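Local coordinates for protein 2-methyl-3-hydroxypyridine-5-carboxylic acid oxygenase (Mesorhizobium loti, PDB 3ALJ) that probably uses a bound FAD to hydroxylate 2-methyl-3-hydroxypyridine-5-carboxylic acid with molecular oxygen and open its pyridine ring, at residues Y82-F96 against L352-E364. Sequence-based numbering, arbitrary orientation.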
loop_
_atom_site.group_PDB
_atom_site.type_symbol
_atom_site.label_atom_id
_atom_site.label_comp_id
_atom_site.label_asym_id
_atom_site.label_seq_id
_atom_site.Cartn_x
_atom_site.Cartn_y
_atom_site.Cartn_z
ATOM N N TYR A 82 -0.993 19.132 -1.849
ATOM C CA TYR A 82 -0.471 18.188 -2.879
ATOM C C TYR A 82 -0.357 19.005 -4.168
ATOM O O TYR A 82 -1.324 19.390 -4.795
ATOM C CB TYR A 82 -1.469 17.050 -2.987
ATOM C CG TYR A 82 -1.010 15.900 -3.803
ATOM C CD1 TYR A 82 -0.568 16.078 -5.159
ATOM C CD2 TYR A 82 -1.005 14.598 -3.259
ATOM C CE1 TYR A 82 -0.162 14.922 -5.907
ATOM C CE2 TYR A 82 -0.637 13.483 -4.017
ATOM C CZ TYR A 82 -0.217 13.668 -5.292
ATOM O OH TYR A 82 0.108 12.569 -6.113
ATOM N N GLU A 83 0.948 19.295 -4.484
ATOM C CA GLU A 83 1.281 20.173 -5.624
ATOM C C GLU A 83 1.750 19.302 -6.842
ATOM O O GLU A 83 2.397 18.291 -6.624
ATOM C CB GLU A 83 2.313 21.184 -5.192
ATOM C CG GLU A 83 2.703 22.148 -6.303
ATOM C CD GLU A 83 3.621 23.278 -5.811
ATOM O OE1 GLU A 83 4.229 23.154 -4.735
ATOM O OE2 GLU A 83 3.825 24.208 -6.618
ATOM N N THR A 84 1.414 19.717 -8.043
ATOM C CA THR A 84 1.919 19.096 -9.257
ATOM C C THR A 84 2.680 20.087 -10.064
ATOM O O THR A 84 2.168 21.260 -10.270
ATOM C CB THR A 84 0.721 18.562 -10.044
ATOM O OG1 THR A 84 0.048 17.609 -9.222
ATOM C CG2 THR A 84 1.160 17.754 -11.298
ATOM N N TRP A 85 3.863 19.687 -10.545
ATOM C CA TRP A 85 4.598 20.497 -11.576
ATOM C C TRP A 85 4.632 19.768 -12.902
ATOM O O TRP A 85 4.771 18.543 -12.936
ATOM C CB TRP A 85 6.042 20.750 -11.143
ATOM C CG TRP A 85 6.209 21.618 -9.916
ATOM C CD1 TRP A 85 5.265 22.213 -9.156
ATOM C CD2 TRP A 85 7.533 21.916 -9.330
ATOM N NE1 TRP A 85 5.901 22.909 -8.123
ATOM C CE2 TRP A 85 7.277 22.761 -8.201
ATOM C CE3 TRP A 85 8.867 21.548 -9.668
ATOM C CZ2 TRP A 85 8.313 23.234 -7.371
ATOM C CZ3 TRP A 85 9.928 22.055 -8.830
ATOM C CH2 TRP A 85 9.616 22.823 -7.699
ATOM N N MET A 86 4.635 20.535 -13.974
ATOM C CA MET A 86 4.937 20.039 -15.311
ATOM C C MET A 86 6.033 20.893 -15.874
ATOM O O MET A 86 5.853 22.138 -15.953
ATOM C CB MET A 86 3.718 20.125 -16.241
ATOM C CG MET A 86 4.125 19.815 -17.730
ATOM S SD MET A 86 4.908 18.162 -17.957
ATOM C CE MET A 86 3.538 17.233 -17.543
ATOM N N HIS A 87 7.192 20.353 -16.200
ATOM C CA HIS A 87 8.308 21.180 -16.731
ATOM C C HIS A 87 8.620 22.333 -15.799
ATOM O O HIS A 87 8.866 23.467 -16.248
ATOM C CB HIS A 87 8.034 21.594 -18.195
ATOM C CG HIS A 87 7.846 20.430 -19.136
ATOM N ND1 HIS A 87 8.664 19.297 -19.172
ATOM C CD2 HIS A 87 6.913 20.246 -20.082
ATOM C CE1 HIS A 87 8.186 18.443 -20.081
ATOM N NE2 HIS A 87 7.129 18.995 -20.643
ATOM N N ASN A 88 8.627 22.048 -14.481
ATOM C CA ASN A 88 8.995 23.035 -13.400
ATOM C C ASN A 88 7.976 24.124 -13.211
ATOM O O ASN A 88 8.256 25.049 -12.363
ATOM C CB ASN A 88 10.399 23.631 -13.632
ATOM C CG ASN A 88 11.400 22.536 -13.811
ATOM O OD1 ASN A 88 11.347 21.614 -13.019
ATOM N ND2 ASN A 88 12.207 22.585 -14.815
ATOM N N LYS A 89 6.811 24.073 -13.870
ATOM C CA LYS A 89 5.744 25.090 -13.672
ATOM C C LYS A 89 4.691 24.408 -12.807
ATOM O O LYS A 89 4.226 23.309 -13.040
ATOM C CB LYS A 89 5.137 25.425 -15.028
ATOM C CG LYS A 89 3.906 26.353 -14.946
ATOM C CD LYS A 89 4.301 27.739 -14.264
ATOM C CE LYS A 89 3.095 28.648 -14.555
ATOM N NZ LYS A 89 1.998 28.424 -13.658
ATOM N N SER A 90 4.261 25.053 -11.729
ATOM C CA SER A 90 3.202 24.557 -10.887
ATOM C C SER A 90 1.918 24.634 -11.620
ATOM O O SER A 90 1.483 25.746 -12.023
ATOM C CB SER A 90 3.253 25.382 -9.601
ATOM O OG SER A 90 2.245 24.836 -8.710
ATOM N N VAL A 91 1.270 23.488 -11.795
ATOM C CA VAL A 91 0.043 23.447 -12.545
ATOM C C VAL A 91 -1.179 23.223 -11.623
ATOM O O VAL A 91 -2.361 23.397 -12.034
ATOM C CB VAL A 91 0.056 22.409 -13.682
ATOM C CG1 VAL A 91 1.004 22.830 -14.760
ATOM C CG2 VAL A 91 0.339 20.977 -13.153
ATOM N N SER A 92 -0.983 22.739 -10.394
ATOM C CA SER A 92 -2.124 22.632 -9.508
ATOM C C SER A 92 -1.593 22.514 -8.046
ATOM O O SER A 92 -0.464 22.040 -7.800
ATOM C CB SER A 92 -2.986 21.365 -9.814
ATOM O OG SER A 92 -2.275 20.125 -9.727
ATOM N N LYS A 93 -2.510 22.864 -7.109
ATOM C CA LYS A 93 -2.343 22.643 -5.693
ATOM C C LYS A 93 -3.644 22.193 -5.127
ATOM O O LYS A 93 -4.699 22.859 -5.349
ATOM C CB LYS A 93 -1.933 24.008 -4.997
ATOM C CG LYS A 93 -0.392 24.297 -5.255
ATOM C CD LYS A 93 -0.044 25.621 -4.534
ATOM C CE LYS A 93 1.434 25.848 -4.680
ATOM N NZ LYS A 93 1.789 27.198 -4.050
ATOM N N GLU A 94 -3.593 20.983 -4.556
ATOM C CA GLU A 94 -4.902 20.351 -4.180
ATOM C C GLU A 94 -4.850 19.984 -2.716
ATOM O O GLU A 94 -3.848 19.445 -2.186
ATOM C CB GLU A 94 -5.087 19.032 -5.019
ATOM C CG GLU A 94 -5.280 19.324 -6.491
ATOM C CD GLU A 94 -5.217 18.047 -7.324
ATOM O OE1 GLU A 94 -4.138 17.657 -7.756
ATOM O OE2 GLU A 94 -6.295 17.482 -7.575
ATOM N N THR A 95 -5.976 20.223 -2.010
ATOM C CA THR A 95 -6.086 19.879 -0.570
ATOM C C THR A 95 -7.351 19.086 -0.301
ATOM O O THR A 95 -7.614 18.760 0.869
ATOM C CB THR A 95 -5.993 21.116 0.340
ATOM O OG1 THR A 95 -7.087 21.960 0.021
ATOM C CG2 THR A 95 -4.661 21.813 0.213
ATOM N N PHE A 96 -8.188 18.771 -1.292
ATOM C CA PHE A 96 -9.255 17.746 -1.125
ATOM C C PHE A 96 -10.331 18.089 -0.131
ATOM O O PHE A 96 -10.888 17.227 0.510
ATOM C CB PHE A 96 -8.609 16.370 -0.694
ATOM C CG PHE A 96 -7.207 16.093 -1.334
ATOM C CD1 PHE A 96 -7.088 16.077 -2.722
ATOM C CD2 PHE A 96 -6.102 15.812 -0.569
ATOM C CE1 PHE A 96 -5.858 15.814 -3.336
ATOM C CE2 PHE A 96 -4.862 15.516 -1.158
ATOM C CZ PHE A 96 -4.760 15.515 -2.528
ATOM N N LEU A 352 -2.133 12.082 -14.007
ATOM C CA LEU A 352 -1.691 12.959 -12.923
ATOM C C LEU A 352 -0.811 14.118 -13.402
ATOM O O LEU A 352 -0.716 15.157 -12.709
ATOM C CB LEU A 352 -0.973 12.140 -11.842
ATOM C CG LEU A 352 -1.944 11.121 -11.136
ATOM C CD1 LEU A 352 -0.960 10.323 -10.295
ATOM C CD2 LEU A 352 -2.925 11.831 -10.287
ATOM N N SER A 353 -0.201 13.982 -14.579
ATOM C CA SER A 353 0.697 15.050 -15.104
ATOM C C SER A 353 -0.053 16.339 -15.415
ATOM O O SER A 353 0.596 17.342 -15.549
ATOM C CB SER A 353 1.417 14.562 -16.376
ATOM O OG SER A 353 0.510 14.420 -17.476
ATOM N N LYS A 354 -1.376 16.243 -15.490
ATOM C CA LYS A 354 -2.198 17.397 -15.851
ATOM C C LYS A 354 -2.440 18.273 -14.618
ATOM O O LYS A 354 -2.817 19.461 -14.762
ATOM C CB LYS A 354 -3.540 16.977 -16.455
ATOM C CG LYS A 354 -3.311 16.222 -17.765
ATOM C CD LYS A 354 -4.624 15.977 -18.436
ATOM C CE LYS A 354 -5.426 14.900 -17.742
ATOM N NZ LYS A 354 -6.780 14.808 -18.487
ATOM N N GLY A 355 -2.318 17.684 -13.423
ATOM C CA GLY A 355 -2.747 18.344 -12.168
ATOM C C GLY A 355 -4.296 18.424 -12.120
ATOM O O GLY A 355 -5.059 18.163 -13.071
ATOM N N ASN A 356 -4.755 18.772 -10.899
ATOM C CA ASN A 356 -6.219 18.837 -10.660
ATOM C C ASN A 356 -6.996 17.585 -10.975
ATOM O O ASN A 356 -8.220 17.622 -11.296
ATOM C CB ASN A 356 -6.858 20.086 -11.361
ATOM C CG ASN A 356 -6.461 21.364 -10.741
ATOM O OD1 ASN A 356 -6.462 21.485 -9.503
ATOM N ND2 ASN A 356 -6.005 22.298 -11.611
ATOM N N MET A 357 -6.311 16.454 -10.869
ATOM C CA MET A 357 -6.951 15.156 -11.165
ATOM C C MET A 357 -7.415 14.313 -10.002
ATOM O O MET A 357 -7.988 13.264 -10.171
ATOM C CB MET A 357 -6.096 14.303 -12.168
ATOM C CG MET A 357 -5.808 14.981 -13.505
ATOM S SD MET A 357 -7.332 15.231 -14.417
ATOM C CE MET A 357 -7.615 13.550 -14.861
ATOM N N PHE A 358 -7.285 14.900 -8.790
ATOM C CA PHE A 358 -7.906 14.202 -7.671
ATOM C C PHE A 358 -9.344 14.706 -7.569
ATOM O O PHE A 358 -9.729 15.513 -6.686
ATOM C CB PHE A 358 -7.123 14.490 -6.365
ATOM C CG PHE A 358 -5.868 13.641 -6.292
ATOM C CD1 PHE A 358 -5.986 12.274 -5.972
ATOM C CD2 PHE A 358 -4.621 14.216 -6.628
ATOM C CE1 PHE A 358 -4.808 11.449 -5.991
ATOM C CE2 PHE A 358 -3.467 13.358 -6.585
ATOM C CZ PHE A 358 -3.610 12.040 -6.317
ATOM N N THR A 359 -10.136 14.272 -8.556
ATOM C CA THR A 359 -11.545 14.657 -8.675
ATOM C C THR A 359 -12.353 13.844 -7.687
ATOM O O THR A 359 -11.841 12.903 -7.001
ATOM C CB THR A 359 -12.052 14.196 -10.079
ATOM O OG1 THR A 359 -11.817 12.748 -10.171
ATOM C CG2 THR A 359 -11.279 14.847 -11.257
ATOM N N PRO A 360 -13.657 14.150 -7.568
ATOM C CA PRO A 360 -14.436 13.320 -6.748
ATOM C C PRO A 360 -14.423 11.858 -7.008
ATOM O O PRO A 360 -14.323 11.023 -6.121
ATOM C CB PRO A 360 -15.871 13.947 -6.885
ATOM C CG PRO A 360 -15.562 15.411 -7.067
ATOM C CD PRO A 360 -14.331 15.387 -7.998
ATOM N N ALA A 361 -14.401 11.505 -8.309
ATOM C CA ALA A 361 -14.284 10.120 -8.625
ATOM C C ALA A 361 -12.957 9.426 -8.243
ATOM O O ALA A 361 -12.951 8.303 -7.801
ATOM C CB ALA A 361 -14.657 9.970 -10.163
ATOM N N ALA A 362 -11.878 10.175 -8.480
ATOM C CA ALA A 362 -10.580 9.661 -8.162
ATOM C C ALA A 362 -10.536 9.432 -6.622
ATOM O O ALA A 362 -9.873 8.490 -6.231
ATOM C CB ALA A 362 -9.489 10.643 -8.550
ATOM N N LEU A 363 -11.113 10.335 -5.820
ATOM C CA LEU A 363 -11.072 10.224 -4.372
ATOM C C LEU A 363 -12.134 9.323 -3.763
ATOM O O LEU A 363 -12.253 9.238 -2.532
ATOM C CB LEU A 363 -11.254 11.643 -3.829
ATOM C CG LEU A 363 -10.020 12.538 -4.068
ATOM C CD1 LEU A 363 -10.435 13.985 -3.575
ATOM C CD2 LEU A 363 -8.732 12.008 -3.388
ATOM N N GLU A 364 -12.920 8.583 -4.567
ATOM C CA GLU A 364 -13.940 7.775 -3.961
ATOM C C GLU A 364 -13.432 6.754 -2.982
ATOM O O GLU A 364 -13.973 6.701 -1.826
ATOM C CB GLU A 364 -14.668 7.054 -5.105
ATOM C CG GLU A 364 -15.642 5.966 -4.572
ATOM C CD GLU A 364 -16.342 5.269 -5.748
ATOM O OE1 GLU A 364 -17.085 5.986 -6.421
ATOM O OE2 GLU A 364 -16.006 4.103 -6.067
HETATM O O HOH W 1 -1.084 15.243 -9.965
HETATM O O HOH W 2 -4.223 21.629 -13.706
HETATM O O HOH W 3 -4.935 23.973 -8.308
HETATM O O HOH W 4 -3.757 15.906 -9.783
HETATM O O HOH W 5 -8.558 17.990 -6.453
#
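Phe358 meets two aromatic rings of the hairpin segment, Tyr82 at its tip and Phe96 over its face. Its CB is flanked by Glu94 OE2 and, at 3.5 Å, by Phe96 CE1, which also reaches CG. The edge of Phe96 is turned toward the Phe358 face in an offset T-shaped pair, planes 75° apart. Along the ring's rim CD2 meets the Glu94 carboxylate, whose CD lies in the ring plane. At the tip, CE2 stands 3.5 Å from Tyr82 CZ, over the tyrosine face; CZ, beside it, nears the Tyr82 hydroxyl. This second edge-to-face pair has centroids 4.9 Å apart.

The backbone of Phe358 is gripped as well. Phe358 N donates to Glu94 OE2, 3.0 Å away, on the side of its syn lone pair, with an N-H...O angle of 152°. Beyond CG the Glu94 chain is extended, carrying the carboxylate across to the loop, where two waters continue the grip: one links OE1 to Met357 N, the other OE2 to Phe358 O. With several donors converging on it, this buried carboxylate is probably stabilised as the anion.

Farther along, Gly355 passes close to the hairpin, its CA 3.1 Å from Ser92 OG. The serine hydroxyl sits between its own backbone N and carbonyl carbon (chi1 58°), a position from which it accepts a weak bond from Asn356 N. Thr84 CG2 packs against Leu352 O at 3.5 Å, while a water joins Thr84 OG1 to that same carbonyl. Trp56 adds its ring to both Phe358 and Phe96. The arrangement is an aromatic cluster beside a buried carboxylate, binding the loop after helix 321-349 to a beta hairpin with a classic bulge, at the margin of the seven-stranded mixed sheet of this FAD-dependent oxygenase.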